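Local coordinates for protein poly-gamma-glutamate hydrolase (Bacillus phage phiNIT1, PDB 3A9L) that is a zinc-dependent peptidase that hydrolyses the gamma-glutamyl linkages of bacterial poly-gamma-glutamate, at residues 8-11 with 12-16; 17-20 with 21-25; 188-191 with 192-196. All blocks are in the same frame, centred on the assembly; numbering follows the deposited sequence.

Following the chain from the N terminus, contact 1 winds the capped start and the whole of helix 10-16, and contact 2 turns the chain out of that helix into strand 23-29, outermost in this chain's sheet. Contact 3 comes far later and starts the C-terminal helix 190-209. Each joins residues that follow one another, so each closes only a local turn; the three lie in series and none nests in or crosses another. Contacts 1 and 2 touch, with E14 and L13 packed on Y23 and their centres about 11 Å apart. Contact 3 stands about 34 Å from contact 1 between centres, beside helix 48-59 and strand 162-167.

Contact 1. Residues 8-11 with 12-16; sequences PNIE and ALENA
N9 and A12 meet through the side-chain capping bond that opens helix 10-16. A12 N gives its hydrogen to N9 OD1 at 2.9 Å, almost straight at 172° and tilted somewhat from the amide plane. The asparagine can reach it because CG sits between its own backbone N and carbonyl carbon (chi1 53°), which folds the amide back over the first turn. Close by, I10 N is bonded to D85 OD1, so two side chains serve the amides at this helix end.

The backbone bonds then take over. L13 N donates to N9 O, E14 N to I10 O and N15 N to E11 O. The shortest of them, E14 N to I10 O, measures 2.6 Å.

Apolar contacts form on two sides of the helix. On one, P8 CD touches the A12 methyl, CD to CB 3.8 Å, and P8 CG is also near. On the other, I10 and L13 lie side by side and point the same way, with I10 CD1 and L13 CD1 4.0 Å apart; both pack on F66 of strand 62-68.

The E14 carboxylate faces two ways. I10 CG2, anti to its amide nitrogen, leans toward the next turn, and this methyl makes a van der Waals contact with E14 OE2 at 3.5 Å. The other oxygen, E14 OE1, forms a salt bridge with R29 of the second subunit, tying this helix to the dimer partner.

The I10 side chain lies about 11 Å from the bound zinc ion. The whole is a classic asparagine N-cap on a short amphipathic helix that packs against the sheet.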
loop_
_atom_site.group_PDB
_atom_site.type_symbol
_atom_site.label_atom_id
_atom_site.label_comp_id
_atom_site.label_asym_id
_atom_site.label_seq_id
_atom_site.Cartn_x
_atom_site.Cartn_y
_atom_site.Cartn_z
ATOM N N PRO A 8 20.852 -12.388 0.787
ATOM C CA PRO A 8 21.772 -11.307 1.143
ATOM C C PRO A 8 21.140 -9.953 1.001
ATOM O O PRO A 8 21.636 -8.961 1.547
ATOM C CB PRO A 8 22.899 -11.453 0.127
ATOM C CG PRO A 8 22.377 -12.281 -0.939
ATOM C CD PRO A 8 21.410 -13.212 -0.296
ATOM N N ASN A 9 20.044 -9.927 0.272
ATOM C CA ASN A 9 19.282 -8.712 0.071
ATOM C C ASN A 9 17.946 -9.082 -0.564
ATOM O O ASN A 9 17.693 -10.252 -0.892
ATOM C CB ASN A 9 20.053 -7.824 -0.880
ATOM C CG ASN A 9 20.420 -8.544 -2.146
ATOM O OD1 ASN A 9 19.555 -8.928 -2.930
ATOM N ND2 ASN A 9 21.713 -8.731 -2.356
ATOM N N ILE A 10 17.138 -8.073 -0.848
ATOM C CA ILE A 10 15.761 -8.315 -1.278
ATOM C C ILE A 10 15.616 -8.694 -2.748
ATOM O O ILE A 10 14.650 -9.405 -3.104
ATOM C CB ILE A 10 14.843 -7.129 -0.878
ATOM C CG1 ILE A 10 14.706 -7.081 0.647
ATOM C CG2 ILE A 10 13.467 -7.201 -1.576
ATOM C CD1 ILE A 10 13.751 -8.125 1.289
ATOM N N GLU A 11 16.551 -8.236 -3.593
ATOM C CA GLU A 11 16.626 -8.707 -4.984
ATOM C C GLU A 11 16.751 -10.236 -5.014
ATOM O O GLU A 11 15.906 -10.935 -5.604
ATOM C CB GLU A 11 17.830 -8.079 -5.713
ATOM C CG GLU A 11 17.653 -6.627 -6.130
ATOM C CD GLU A 11 17.814 -5.624 -4.993
ATOM O OE1 GLU A 11 18.290 -5.995 -3.881
ATOM O OE2 GLU A 11 17.492 -4.443 -5.245
ATOM N N ALA A 12 17.791 -10.758 -4.358
ATOM C CA ALA A 12 17.987 -12.200 -4.248
ATOM C C ALA A 12 16.731 -12.912 -3.745
ATOM O O ALA A 12 16.337 -13.960 -4.267
ATOM C CB ALA A 12 19.172 -12.500 -3.330
ATOM N N LEU A 13 16.105 -12.333 -2.718
ATOM C CA LEU A 13 14.844 -12.832 -2.197
ATOM C C LEU A 13 13.742 -12.796 -3.244
ATOM O O LEU A 13 13.080 -13.797 -3.486
ATOM C CB LEU A 13 14.411 -12.026 -0.955
ATOM C CG LEU A 13 13.178 -12.549 -0.201
ATOM C CD1 LEU A 13 13.174 -12.090 1.218
ATOM C CD2 LEU A 13 11.891 -12.129 -0.828
ATOM N N GLU A 14 13.543 -11.638 -3.863
ATOM C CA GLU A 14 12.472 -11.478 -4.831
ATOM C C GLU A 14 12.667 -12.385 -6.056
ATOM O O GLU A 14 11.694 -12.957 -6.612
ATOM C CB GLU A 14 12.364 -10.001 -5.214
ATOM C CG GLU A 14 11.702 -9.220 -4.077
ATOM C CD GLU A 14 11.085 -7.871 -4.498
ATOM O OE1 GLU A 14 10.986 -7.599 -5.709
ATOM O OE2 GLU A 14 10.667 -7.103 -3.594
ATOM N N ASN A 15 13.934 -12.532 -6.443
ATOM C CA ASN A 15 14.328 -13.371 -7.568
ATOM C C ASN A 15 13.917 -14.820 -7.382
ATOM O O ASN A 15 13.574 -15.490 -8.346
ATOM C CB ASN A 15 15.853 -13.286 -7.796
ATOM C CG ASN A 15 16.238 -12.184 -8.768
ATOM O OD1 ASN A 15 15.388 -11.634 -9.495
ATOM N ND2 ASN A 15 17.523 -11.837 -8.783
ATOM N N ALA A 16 13.918 -15.284 -6.139
ATOM C CA ALA A 16 13.677 -16.687 -5.824
ATOM C C ALA A 16 12.262 -16.990 -5.334
ATOM O O ALA A 16 11.747 -18.081 -5.581
ATOM C CB ALA A 16 14.682 -17.147 -4.820
#

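Contact 2. Residues 17-20 with 21-25; sequences ETVG and VAYNI
V19 lies across the ring of Y23. Its CA stands over one face, 4.1 Å from the ring centroid and 25° off the normal, a CH-pi contact displaced toward the rim. The V19 side chain continues past the phenol end, CB coming to 3.6 Å from Y23 CZ, while CG2 leans over CE2. A chi1 of 77° swings the tyrosine ring back under the preceding loop. The ring also meets that of F66, the two planes only modestly inclined to each other.

The phenol oxygen is tethered as well: a water in the ring plane bonds Y23 OH at 2.9 Å and donates to E17 O at 2.9 Å. E17 CB approaches the same ring obliquely, and its carboxylate OE2 pairs with R76.

Toward the turn, T18 and V21 cross at their methyls, CG2 to CG2 3.7 Å. T18 O takes two amides, A22 N at 3.1 Å and V21 N at 3.2 Å, the latter from above the carbonyl plane. G20 N answers with a 2.6 Å bond to Y23 O.

G20 has a positive phi of 76°, favouring glycine, and residues 18-21 form a type II beta turn. It links helix 10-16 to strand 23-29, outermost in this chain's sheet, where I25 pairs antiparallel with the second subunit and the sheet runs on across the dimer.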
loop_
_atom_site.group_PDB
_atom_site.type_symbol
_atom_site.label_atom_id
_atom_site.label_comp_id
_atom_site.label_asym_id
_atom_site.label_seq_id
_atom_site.Cartn_x
_atom_site.Cartn_y
_atom_site.Cartn_z
ATOM N N GLU A 17 11.646 -16.040 -4.621
ATOM C CA GLU A 17 10.350 -16.268 -3.976
ATOM C C GLU A 17 9.265 -15.723 -4.879
ATOM O O GLU A 17 9.565 -14.923 -5.748
ATOM C CB GLU A 17 10.306 -15.568 -2.625
ATOM C CG GLU A 17 11.405 -16.038 -1.669
ATOM C CD GLU A 17 11.163 -17.455 -1.146
ATOM O OE1 GLU A 17 10.039 -18.008 -1.302
ATOM O OE2 GLU A 17 12.098 -17.997 -0.539
ATOM N N THR A 18 8.028 -16.178 -4.695
ATOM C CA THR A 18 6.869 -15.759 -5.532
ATOM C C THR A 18 6.029 -14.738 -4.768
ATOM O O THR A 18 5.594 -15.000 -3.674
ATOM C CB THR A 18 6.027 -17.021 -5.930
ATOM O OG1 THR A 18 6.758 -17.741 -6.926
ATOM C CG2 THR A 18 4.613 -16.705 -6.473
ATOM N N VAL A 19 5.820 -13.552 -5.336
ATOM C CA VAL A 19 5.027 -12.562 -4.617
ATOM C C VAL A 19 3.577 -13.024 -4.518
ATOM O O VAL A 19 3.045 -13.664 -5.446
ATOM C CB VAL A 19 5.174 -11.179 -5.221
ATOM C CG1 VAL A 19 4.608 -11.142 -6.626
ATOM C CG2 VAL A 19 4.526 -10.123 -4.317
ATOM N N GLY A 20 2.963 -12.739 -3.383
ATOM C CA GLY A 20 1.590 -13.164 -3.119
ATOM C C GLY A 20 1.463 -14.648 -2.774
ATOM O O GLY A 20 0.346 -15.122 -2.519
ATOM N N VAL A 21 2.591 -15.375 -2.775
ATOM C CA VAL A 21 2.640 -16.719 -2.201
ATOM C C VAL A 21 3.528 -16.787 -0.936
ATOM O O VAL A 21 3.040 -17.162 0.125
ATOM C CB VAL A 21 2.986 -17.844 -3.241
ATOM C CG1 VAL A 21 3.192 -19.172 -2.530
ATOM C CG2 VAL A 21 1.889 -17.984 -4.302
ATOM N N ALA A 22 4.812 -16.442 -1.038
ATOM C CA ALA A 22 5.688 -16.339 0.156
ATOM C C ALA A 22 5.691 -14.946 0.835
ATOM O O ALA A 22 5.975 -14.827 2.041
ATOM C CB ALA A 22 7.115 -16.757 -0.179
ATOM N N TYR A 23 5.416 -13.885 0.066
ATOM C CA TYR A 23 5.472 -12.558 0.630
ATOM C C TYR A 23 4.543 -11.583 -0.131
ATOM O O TYR A 23 4.196 -11.826 -1.283
ATOM C CB TYR A 23 6.922 -12.016 0.620
ATOM C CG TYR A 23 7.359 -11.537 -0.739
ATOM C CD1 TYR A 23 7.868 -12.438 -1.685
ATOM C CD2 TYR A 23 7.263 -10.166 -1.091
ATOM C CE1 TYR A 23 8.298 -11.990 -2.955
ATOM C CE2 TYR A 23 7.657 -9.734 -2.347
ATOM C CZ TYR A 23 8.171 -10.637 -3.265
ATOM O OH TYR A 23 8.574 -10.204 -4.494
ATOM N N ASN A 24 4.114 -10.532 0.570
ATOM C CA ASN A 24 3.476 -9.379 -0.075
ATOM C C ASN A 24 4.080 -8.057 0.462
ATOM O O ASN A 24 4.797 -8.056 1.471
ATOM C CB ASN A 24 1.926 -9.470 -0.046
ATOM C CG ASN A 24 1.292 -9.121 1.306
ATOM O OD1 ASN A 24 1.844 -8.412 2.134
ATOM N ND2 ASN A 24 0.081 -9.585 1.484
ATOM N N ILE A 25 3.829 -6.958 -0.251
ATOM C CA ILE A 25 4.224 -5.640 0.205
ATOM C C ILE A 25 2.998 -4.711 0.245
ATOM O O ILE A 25 2.172 -4.673 -0.702
ATOM C CB ILE A 25 5.323 -5.021 -0.699
ATOM C CG1 ILE A 25 6.420 -6.060 -1.057
ATOM C CG2 ILE A 25 5.952 -3.791 -0.003
ATOM C CD1 ILE A 25 7.493 -5.543 -2.008
HETATM O O HOH W 1 9.284 -12.184 -6.518
#

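Contact 3. Residues 188-191 with 192-196; sequences VTQE and FLDYA
T189 OG1 is gripped from several directions: it accepts from F192 N at 3.2 Å, nearly straight at 173°, and donates to the carbonyl of A173, with a weaker bond to that of F174. A chi1 of 62° turns the hydroxyl back over the helix start. One oxygen thus caps this helix and fastens it to the C-terminal end of helix 168-173 and the residue after it.

Further on, the helical pattern is regular. L193 N makes a weak bond of 3.3 Å to T189 O, D194 N donates to Q190 O at 2.9 Å, and Y195 N to E191 O at 2.9 Å.

F192 carries the apolar side. V188 lies over its ring, CG1 above one face and CG2 at 3.6 Å from F192 CD2, while L193 CD2 sits at the ring edge, in plane. The same V188 CG2 also reaches forward past the cap to L193 CD2, 4.3 Å away. With CG anti to the backbone nitrogen (chi1 177°), the phenyl is directed into the protein, where it meets F174 edge-to-face and packs on L51 and R54 of helix 48-59.

On the outer flank Q190 CG lies 3.5 Å from D194 OD2, the amide and carboxylate planes being close to parallel. E191 reaches away to a salt bridge with K111, and Y195, a turn further on, bonds T113 through its hydroxyl.

This is a threonine N-cap flanked by a hydrophobic staple, V188 just before the cap against L193 in the first turn, starting the long C-terminal helix that lies on the mixed sheet of an open alpha/beta zinc hydrolase.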
loop_
_atom_site.group_PDB
_atom_site.type_symbol
_atom_site.label_atom_id
_atom_site.label_comp_id
_atom_site.label_asym_id
_atom_site.label_seq_id
_atom_site.Cartn_x
_atom_site.Cartn_y
_atom_site.Cartn_z
ATOM N N VAL A 188 -7.012 -9.025 20.051
ATOM C CA VAL A 188 -5.879 -8.400 20.713
ATOM C C VAL A 188 -6.247 -8.001 22.137
ATOM O O VAL A 188 -7.430 -7.874 22.475
ATOM C CB VAL A 188 -5.332 -7.228 19.866
ATOM C CG1 VAL A 188 -5.022 -7.734 18.438
ATOM C CG2 VAL A 188 -6.338 -6.087 19.812
ATOM N N THR A 189 -5.242 -7.849 22.983
ATOM C CA THR A 189 -5.466 -7.648 24.409
ATOM C C THR A 189 -5.364 -6.172 24.730
ATOM O O THR A 189 -5.037 -5.350 23.865
ATOM C CB THR A 189 -4.382 -8.325 25.253
ATOM O OG1 THR A 189 -3.116 -7.726 24.922
ATOM C CG2 THR A 189 -4.335 -9.818 25.018
ATOM N N GLN A 190 -5.606 -5.846 25.989
ATOM C CA GLN A 190 -5.491 -4.467 26.467
ATOM C C GLN A 190 -4.043 -3.992 26.381
ATOM O O GLN A 190 -3.808 -2.868 25.979
ATOM C CB GLN A 190 -6.014 -4.351 27.887
ATOM C CG GLN A 190 -5.248 -3.426 28.811
ATOM C CD GLN A 190 -5.835 -3.498 30.203
ATOM O OE1 GLN A 190 -5.339 -4.231 31.052
ATOM N NE2 GLN A 190 -6.961 -2.800 30.418
ATOM N N GLU A 191 -3.093 -4.874 26.695
ATOM C CA GLU A 191 -1.662 -4.552 26.565
ATOM C C GLU A 191 -1.319 -4.126 25.145
ATOM O O GLU A 191 -0.636 -3.130 24.969
ATOM C CB GLU A 191 -0.761 -5.707 27.017
ATOM C CG GLU A 191 0.720 -5.300 27.246
ATOM C CD GLU A 191 1.400 -6.083 28.357
ATOM O OE1 GLU A 191 0.906 -6.058 29.507
ATOM O OE2 GLU A 191 2.436 -6.724 28.096
ATOM N N PHE A 192 -1.823 -4.859 24.146
ATOM C CA PHE A 192 -1.698 -4.413 22.745
ATOM C C PHE A 192 -2.104 -2.964 22.557
ATOM O O PHE A 192 -1.317 -2.150 22.053
ATOM C CB PHE A 192 -2.467 -5.313 21.745
ATOM C CG PHE A 192 -2.395 -4.818 20.323
ATOM C CD1 PHE A 192 -1.297 -5.106 19.519
ATOM C CD2 PHE A 192 -3.428 -4.037 19.793
ATOM C CE1 PHE A 192 -1.222 -4.635 18.197
ATOM C CE2 PHE A 192 -3.370 -3.544 18.489
ATOM C CZ PHE A 192 -2.281 -3.844 17.673
ATOM N N LEU A 193 -3.331 -2.639 22.957
ATOM C CA LEU A 193 -3.883 -1.267 22.822
ATOM C C LEU A 193 -3.039 -0.188 23.523
ATOM O O LEU A 193 -2.727 0.865 22.938
ATOM C CB LEU A 193 -5.335 -1.226 23.293
ATOM C CG LEU A 193 -6.339 -2.228 22.653
ATOM C CD1 LEU A 193 -7.708 -2.149 23.277
ATOM C CD2 LEU A 193 -6.466 -2.034 21.138
ATOM N N ASP A 194 -2.685 -0.449 24.778
ATOM C CA ASP A 194 -1.778 0.430 25.538
ATOM C C ASP A 194 -0.412 0.636 24.848
ATOM O O ASP A 194 0.170 1.743 24.871
ATOM C CB ASP A 194 -1.588 -0.133 26.949
ATOM C CG ASP A 194 -2.865 -0.079 27.798
ATOM O OD1 ASP A 194 -3.788 0.680 27.472
ATOM O OD2 ASP A 194 -2.934 -0.778 28.834
ATOM N N TYR A 195 0.117 -0.431 24.251
ATOM C CA TYR A 195 1.416 -0.356 23.585
ATOM C C TYR A 195 1.259 0.630 22.425
ATOM O O TYR A 195 1.961 1.644 22.359
ATOM C CB TYR A 195 1.851 -1.753 23.102
ATOM C CG TYR A 195 3.341 -1.919 22.838
ATOM C CD1 TYR A 195 3.937 -1.345 21.713
ATOM C CD2 TYR A 195 4.128 -2.670 23.685
ATOM C CE1 TYR A 195 5.279 -1.488 21.460
ATOM C CE2 TYR A 195 5.494 -2.835 23.433
ATOM C CZ TYR A 195 6.055 -2.240 22.319
ATOM O OH TYR A 195 7.390 -2.388 22.038
ATOM N N ALA A 196 0.289 0.369 21.552
ATOM C CA ALA A 196 0.083 1.216 20.410
ATOM C C ALA A 196 -0.209 2.699 20.783
ATOM O O ALA A 196 0.322 3.616 20.141
ATOM C CB ALA A 196 -0.968 0.626 19.492
#